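Local coordinates for odorant binding protein ASP5 (PDB 3R72) that probably binds and carries small hydrophobic odorant molecules in honeybee antennae, as a helical member of the PBP/GOBP family of odorant-binding proteins, at residues A[58-68]-A[96-107]. Residues are numbered along the deposited sequence; the frame is centred on the assembly and turned at random.
Sequences FKNGNFDFDMI and YTGDDCQKTYQY. With NBB (N-butyl-benzenesulfonamide), chain B.
An aromatic cluster of F63, F65, Y96 and Y107 joins the 58-63 β-hairpin and the start of helix 65-75 to helix 100-114 and the loop before it in this odorant-binding fold. F63 stands at its centre: CZ packs 3.5 Å from Y107 CB, and CE2 lies 3.6 Å from Y96 CD2. Its ring meets that of Y107 obliquely, centroids 4.9 Å apart and planes at 38°. A chi1 of -177° swings the Y107 ring away from its own backbone N, over one face of F63 and into the pocket, where CE1 touches the edge of F65 at CE1 (3.7 Å), I68 CD1 packs against CZ, and CE2 lies 3.8 Å from C2 of the bound N-butyl-benzenesulfonamide. Nearer the hairpin turn, T104 CG2 makes a CH-pi contact with one face of F58, 3.8 Å from its centroid and 22° off the normal, while the D100 carboxylate sits at the ring edge. Were this tyrosine an alanine, F63 and F65 would probably lose the ring they pack on, and I68 and the ligand's phenyl ring a shared wall. A water bridges the segments, donating to D100 OD2 and accepting weakly from G61 N, but they adhere chiefly through apolar contact, which continues into the ligand pocket.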
loop_
_atom_site.group_PDB
_atom_site.type_symbol
_atom_site.label_atom_id
_atom_site.label_comp_id
_atom_site.label_asym_id
_atom_site.label_seq_id
_atom_site.Cartn_x
_atom_site.Cartn_y
_atom_site.Cartn_z
ATOM N N PHE A 58 -8.725 0.888 -2.729
ATOM C CA PHE A 58 -9.025 0.316 -4.030
ATOM C C PHE A 58 -10.402 -0.317 -3.892
ATOM O O PHE A 58 -10.674 -0.991 -2.900
ATOM C CB PHE A 58 -7.976 -0.723 -4.418
ATOM C CG PHE A 58 -8.083 -1.208 -5.842
ATOM C CD1 PHE A 58 -7.460 -0.537 -6.865
ATOM C CD2 PHE A 58 -8.818 -2.336 -6.151
ATOM C CE1 PHE A 58 -7.518 -0.995 -8.172
ATOM C CE2 PHE A 58 -8.897 -2.804 -7.459
ATOM C CZ PHE A 58 -8.250 -2.127 -8.474
ATOM N N LYS A 59 -11.260 -0.096 -4.878
ATOM C CA LYS A 59 -12.637 -0.550 -4.815
ATOM C C LYS A 59 -13.197 -0.622 -6.226
ATOM O O LYS A 59 -12.969 0.295 -7.017
ATOM C CB LYS A 59 -13.445 0.452 -3.972
ATOM C CG LYS A 59 -14.919 0.163 -3.853
ATOM C CD LYS A 59 -15.594 1.127 -2.882
ATOM C CE LYS A 59 -15.735 2.539 -3.440
ATOM N NZ LYS A 59 -16.574 3.405 -2.548
ATOM N N ASN A 60 -13.942 -1.682 -6.542
ATOM C CA ASN A 60 -14.576 -1.820 -7.850
ATOM C C ASN A 60 -13.639 -1.607 -9.024
ATOM O O ASN A 60 -13.979 -0.939 -9.996
ATOM C CB ASN A 60 -15.769 -0.873 -7.976
ATOM C CG ASN A 60 -16.879 -1.232 -7.038
ATOM O OD1 ASN A 60 -17.117 -2.410 -6.756
ATOM N ND2 ASN A 60 -17.601 -0.222 -6.568
ATOM N N GLY A 61 -12.445 -2.163 -8.918
ATOM C CA GLY A 61 -11.518 -2.130 -10.021
ATOM C C GLY A 61 -10.769 -0.830 -10.213
ATOM O O GLY A 61 -10.018 -0.698 -11.172
ATOM N N ASN A 62 -10.920 0.117 -9.288
ATOM C CA ASN A 62 -10.198 1.386 -9.392
ATOM C C ASN A 62 -9.658 1.856 -8.053
ATOM O O ASN A 62 -10.186 1.543 -6.993
ATOM C CB ASN A 62 -11.102 2.473 -9.985
ATOM C CG ASN A 62 -11.214 2.380 -11.498
ATOM O OD1 ASN A 62 -10.227 2.543 -12.215
ATOM N ND2 ASN A 62 -12.413 2.115 -11.984
ATOM N N PHE A 63 -8.612 2.660 -8.127
ATOM C CA PHE A 63 -8.113 3.349 -6.949
ATOM C C PHE A 63 -9.130 4.356 -6.469
ATOM O O PHE A 63 -9.853 4.939 -7.276
ATOM C CB PHE A 63 -6.791 4.049 -7.285
ATOM C CG PHE A 63 -5.725 3.094 -7.688
ATOM C CD1 PHE A 63 -5.033 2.367 -6.736
ATOM C CD2 PHE A 63 -5.499 2.816 -9.014
ATOM C CE1 PHE A 63 -4.105 1.424 -7.094
ATOM C CE2 PHE A 63 -4.562 1.862 -9.379
ATOM C CZ PHE A 63 -3.870 1.172 -8.428
ATOM N N ASP A 64 -9.172 4.556 -5.161
ATOM C CA ASP A 64 -9.946 5.629 -4.577
ATOM C C ASP A 64 -8.937 6.624 -4.026
ATOM O O ASP A 64 -8.456 6.480 -2.901
ATOM C CB ASP A 64 -10.903 5.109 -3.494
ATOM C CG ASP A 64 -11.784 6.199 -2.945
ATOM O OD1 ASP A 64 -11.357 7.368 -3.008
ATOM O OD2 ASP A 64 -12.884 5.907 -2.433
ATOM N N PHE A 65 -8.577 7.600 -4.848
ATOM C CA PHE A 65 -7.530 8.530 -4.453
ATOM C C PHE A 65 -7.967 9.456 -3.330
ATOM O O PHE A 65 -7.128 9.844 -2.525
ATOM C CB PHE A 65 -6.947 9.304 -5.640
ATOM C CG PHE A 65 -6.217 8.431 -6.615
ATOM C CD1 PHE A 65 -5.045 7.784 -6.254
ATOM C CD2 PHE A 65 -6.712 8.224 -7.892
ATOM C CE1 PHE A 65 -4.402 6.947 -7.163
ATOM C CE2 PHE A 65 -6.054 7.397 -8.788
ATOM C CZ PHE A 65 -4.920 6.766 -8.419
ATOM N N ASP A 66 -9.258 9.773 -3.233
ATOM C CA ASP A 66 -9.716 10.549 -2.075
ATOM C C ASP A 66 -9.441 9.771 -0.776
ATOM O O ASP A 66 -8.998 10.352 0.212
ATOM C CB ASP A 66 -11.220 10.878 -2.160
ATOM C CG ASP A 66 -11.574 11.919 -3.219
ATOM O OD1 ASP A 66 -10.680 12.514 -3.866
ATOM O OD2 ASP A 66 -12.789 12.142 -3.386
ATOM N N MET A 67 -9.685 8.467 -0.797
ATOM C CA MET A 67 -9.447 7.654 0.389
ATOM C C MET A 67 -7.961 7.414 0.643
ATOM O O MET A 67 -7.547 7.337 1.789
ATOM C CB MET A 67 -10.197 6.329 0.294
ATOM C CG MET A 67 -10.055 5.510 1.551
ATOM S SD MET A 67 -10.753 6.310 3.026
ATOM C CE MET A 67 -12.477 5.857 2.834
ATOM N N ILE A 68 -7.148 7.329 -0.411
ATOM C CA ILE A 68 -5.698 7.254 -0.232
ATOM C C ILE A 68 -5.214 8.492 0.531
ATOM O O ILE A 68 -4.442 8.369 1.489
ATOM C CB ILE A 68 -4.975 7.075 -1.582
ATOM C CG1 ILE A 68 -5.239 5.658 -2.095
ATOM C CG2 ILE A 68 -3.487 7.327 -1.449
ATOM C CD1 ILE A 68 -4.847 5.391 -3.525
ATOM N N TYR A 96 -2.102 2.632 -14.875
ATOM C CA TYR A 96 -2.009 1.283 -14.322
ATOM C C TYR A 96 -2.759 0.324 -15.229
ATOM O O TYR A 96 -3.843 0.637 -15.694
ATOM C CB TYR A 96 -2.520 1.276 -12.870
ATOM C CG TYR A 96 -1.640 2.174 -12.024
ATOM C CD1 TYR A 96 -0.321 1.846 -11.799
ATOM C CD2 TYR A 96 -2.094 3.394 -11.556
ATOM C CE1 TYR A 96 0.516 2.684 -11.098
ATOM C CE2 TYR A 96 -1.256 4.246 -10.866
ATOM C CZ TYR A 96 0.044 3.870 -10.616
ATOM O OH TYR A 96 0.918 4.688 -9.930
ATOM N N THR A 97 -2.142 -0.816 -15.510
ATOM C CA THR A 97 -2.648 -1.745 -16.506
ATOM C C THR A 97 -2.698 -3.141 -15.946
ATOM O O THR A 97 -2.079 -3.465 -14.932
ATOM C CB THR A 97 -1.746 -1.764 -17.746
ATOM O OG1 THR A 97 -0.433 -2.169 -17.354
ATOM C CG2 THR A 97 -1.691 -0.396 -18.406
ATOM N N GLY A 98 -3.443 -3.988 -16.633
ATOM C CA GLY A 98 -3.568 -5.373 -16.232
ATOM C C GLY A 98 -4.734 -5.610 -15.305
ATOM O O GLY A 98 -5.664 -4.803 -15.235
ATOM N N ASP A 99 -4.713 -6.746 -14.622
ATOM C CA ASP A 99 -5.771 -7.075 -13.684
ATOM C C ASP A 99 -5.632 -6.258 -12.394
ATOM O O ASP A 99 -4.678 -5.484 -12.241
ATOM C CB ASP A 99 -5.898 -8.596 -13.451
ATOM C CG ASP A 99 -4.765 -9.216 -12.656
ATOM O OD1 ASP A 99 -4.694 -10.463 -12.643
ATOM O OD2 ASP A 99 -3.981 -8.514 -12.020
ATOM N N ASP A 100 -6.599 -6.371 -11.484
ATOM C CA ASP A 100 -6.562 -5.539 -10.278
ATOM C C ASP A 100 -5.295 -5.760 -9.467
ATOM O O ASP A 100 -4.743 -4.806 -8.903
ATOM C CB ASP A 100 -7.766 -5.793 -9.381
ATOM C CG ASP A 100 -9.073 -5.322 -9.991
ATOM O OD1 ASP A 100 -9.056 -4.623 -11.020
ATOM O OD2 ASP A 100 -10.117 -5.660 -9.409
ATOM N N CYS A 101 -4.841 -7.006 -9.408
ATOM C CA CYS A 101 -3.631 -7.354 -8.669
ATOM C C CYS A 101 -2.415 -6.652 -9.267
ATOM O O CYS A 101 -1.570 -6.117 -8.552
ATOM C CB CYS A 101 -3.429 -8.877 -8.639
ATOM S SG CYS A 101 -4.788 -9.801 -7.870
ATOM N N GLN A 102 -2.306 -6.694 -10.584
ATOM C CA GLN A 102 -1.218 -6.034 -11.277
ATOM C C GLN A 102 -1.272 -4.519 -11.085
ATOM O O GLN A 102 -0.248 -3.891 -10.849
ATOM C CB GLN A 102 -1.254 -6.422 -12.759
ATOM C CG GLN A 102 -0.929 -7.890 -12.959
ATOM C CD GLN A 102 -1.248 -8.429 -14.340
ATOM O OE1 GLN A 102 -2.205 -8.030 -14.986
ATOM N NE2 GLN A 102 -0.469 -9.401 -14.768
ATOM N N LYS A 103 -2.470 -3.938 -11.137
ATOM C CA LYS A 103 -2.614 -2.498 -10.972
ATOM C C LYS A 103 -2.180 -2.033 -9.588
ATOM O O LYS A 103 -1.403 -1.085 -9.465
ATOM C CB LYS A 103 -4.045 -2.069 -11.228
ATOM C CG LYS A 103 -4.481 -2.156 -12.683
ATOM C CD LYS A 103 -5.829 -1.466 -12.891
ATOM C CE LYS A 103 -6.317 -1.607 -14.312
ATOM N NZ LYS A 103 -7.788 -1.400 -14.439
ATOM N N THR A 104 -2.697 -2.659 -8.538
ATOM C CA THR A 104 -2.316 -2.219 -7.203
ATOM C C THR A 104 -0.830 -2.434 -6.957
ATOM O O THR A 104 -0.180 -1.596 -6.335
ATOM C CB THR A 104 -3.166 -2.851 -6.079
ATOM O OG1 THR A 104 -3.014 -4.273 -6.071
ATOM C CG2 THR A 104 -4.612 -2.503 -6.243
ATOM N N TYR A 105 -0.269 -3.524 -7.471
ATOM C CA TYR A 105 1.154 -3.765 -7.297
ATOM C C TYR A 105 1.994 -2.681 -7.973
ATOM O O TYR A 105 2.990 -2.223 -7.423
ATOM C CB TYR A 105 1.522 -5.107 -7.870
ATOM C CG TYR A 105 2.866 -5.691 -7.488
ATOM C CD1 TYR A 105 3.198 -5.963 -6.172
ATOM C CD2 TYR A 105 3.772 -6.074 -8.466
ATOM C CE1 TYR A 105 4.366 -6.608 -5.839
ATOM C CE2 TYR A 105 4.946 -6.720 -8.141
ATOM C CZ TYR A 105 5.235 -6.973 -6.826
ATOM O OH TYR A 105 6.363 -7.633 -6.447
ATOM N N GLN A 106 1.586 -2.264 -9.168
ATOM C CA GLN A 106 2.259 -1.183 -9.867
ATOM C C GLN A 106 2.181 0.117 -9.057
ATOM O O GLN A 106 3.141 0.872 -8.992
ATOM C CB GLN A 106 1.648 -0.980 -11.255
ATOM C CG GLN A 106 1.925 -2.105 -12.266
ATOM C CD GLN A 106 0.887 -2.172 -13.364
ATOM O OE1 GLN A 106 0.220 -1.180 -13.659
ATOM N NE2 GLN A 106 0.723 -3.351 -13.962
ATOM N N TYR A 107 1.031 0.395 -8.453
ATOM C CA TYR A 107 0.856 1.602 -7.654
ATOM C C TYR A 107 1.775 1.588 -6.430
ATOM O O TYR A 107 2.438 2.578 -6.108
ATOM C CB TYR A 107 -0.630 1.745 -7.253
ATOM C CG TYR A 107 -0.873 3.015 -6.488
ATOM C CD1 TYR A 107 -0.996 4.219 -7.171
ATOM C CD2 TYR A 107 -0.924 3.043 -5.117
ATOM C CE1 TYR A 107 -1.143 5.415 -6.518
ATOM C CE2 TYR A 107 -1.090 4.245 -4.453
ATOM C CZ TYR A 107 -1.184 5.426 -5.167
ATOM O OH TYR A 107 -1.300 6.622 -4.522
HETATM O O1S NBB B . -3.314 2.008 0.034
HETATM S S NBB B . -2.320 2.013 1.043
HETATM O O2S NBB B . -2.285 0.851 1.889
HETATM N N10 NBB B . -2.593 3.302 1.951
HETATM C C11 NBB B . -2.678 4.618 1.354
HETATM C C12 NBB B . -2.089 5.688 2.253
HETATM C C13 NBB B . -0.570 5.605 2.401
HETATM C C14 NBB B . 0.122 6.023 1.121
HETATM C C4 NBB B . -0.852 2.204 0.339
HETATM C C5 NBB B . 0.287 2.195 1.148
HETATM C C6 NBB B . 1.565 2.363 0.596
HETATM C C1 NBB B . 1.737 2.539 -0.768
HETATM C C2 NBB B . 0.630 2.530 -1.585
HETATM C C3 NBB B . -0.646 2.371 -1.048
HETATM O O HOH W 1 -12.178 -4.664 -7.704
#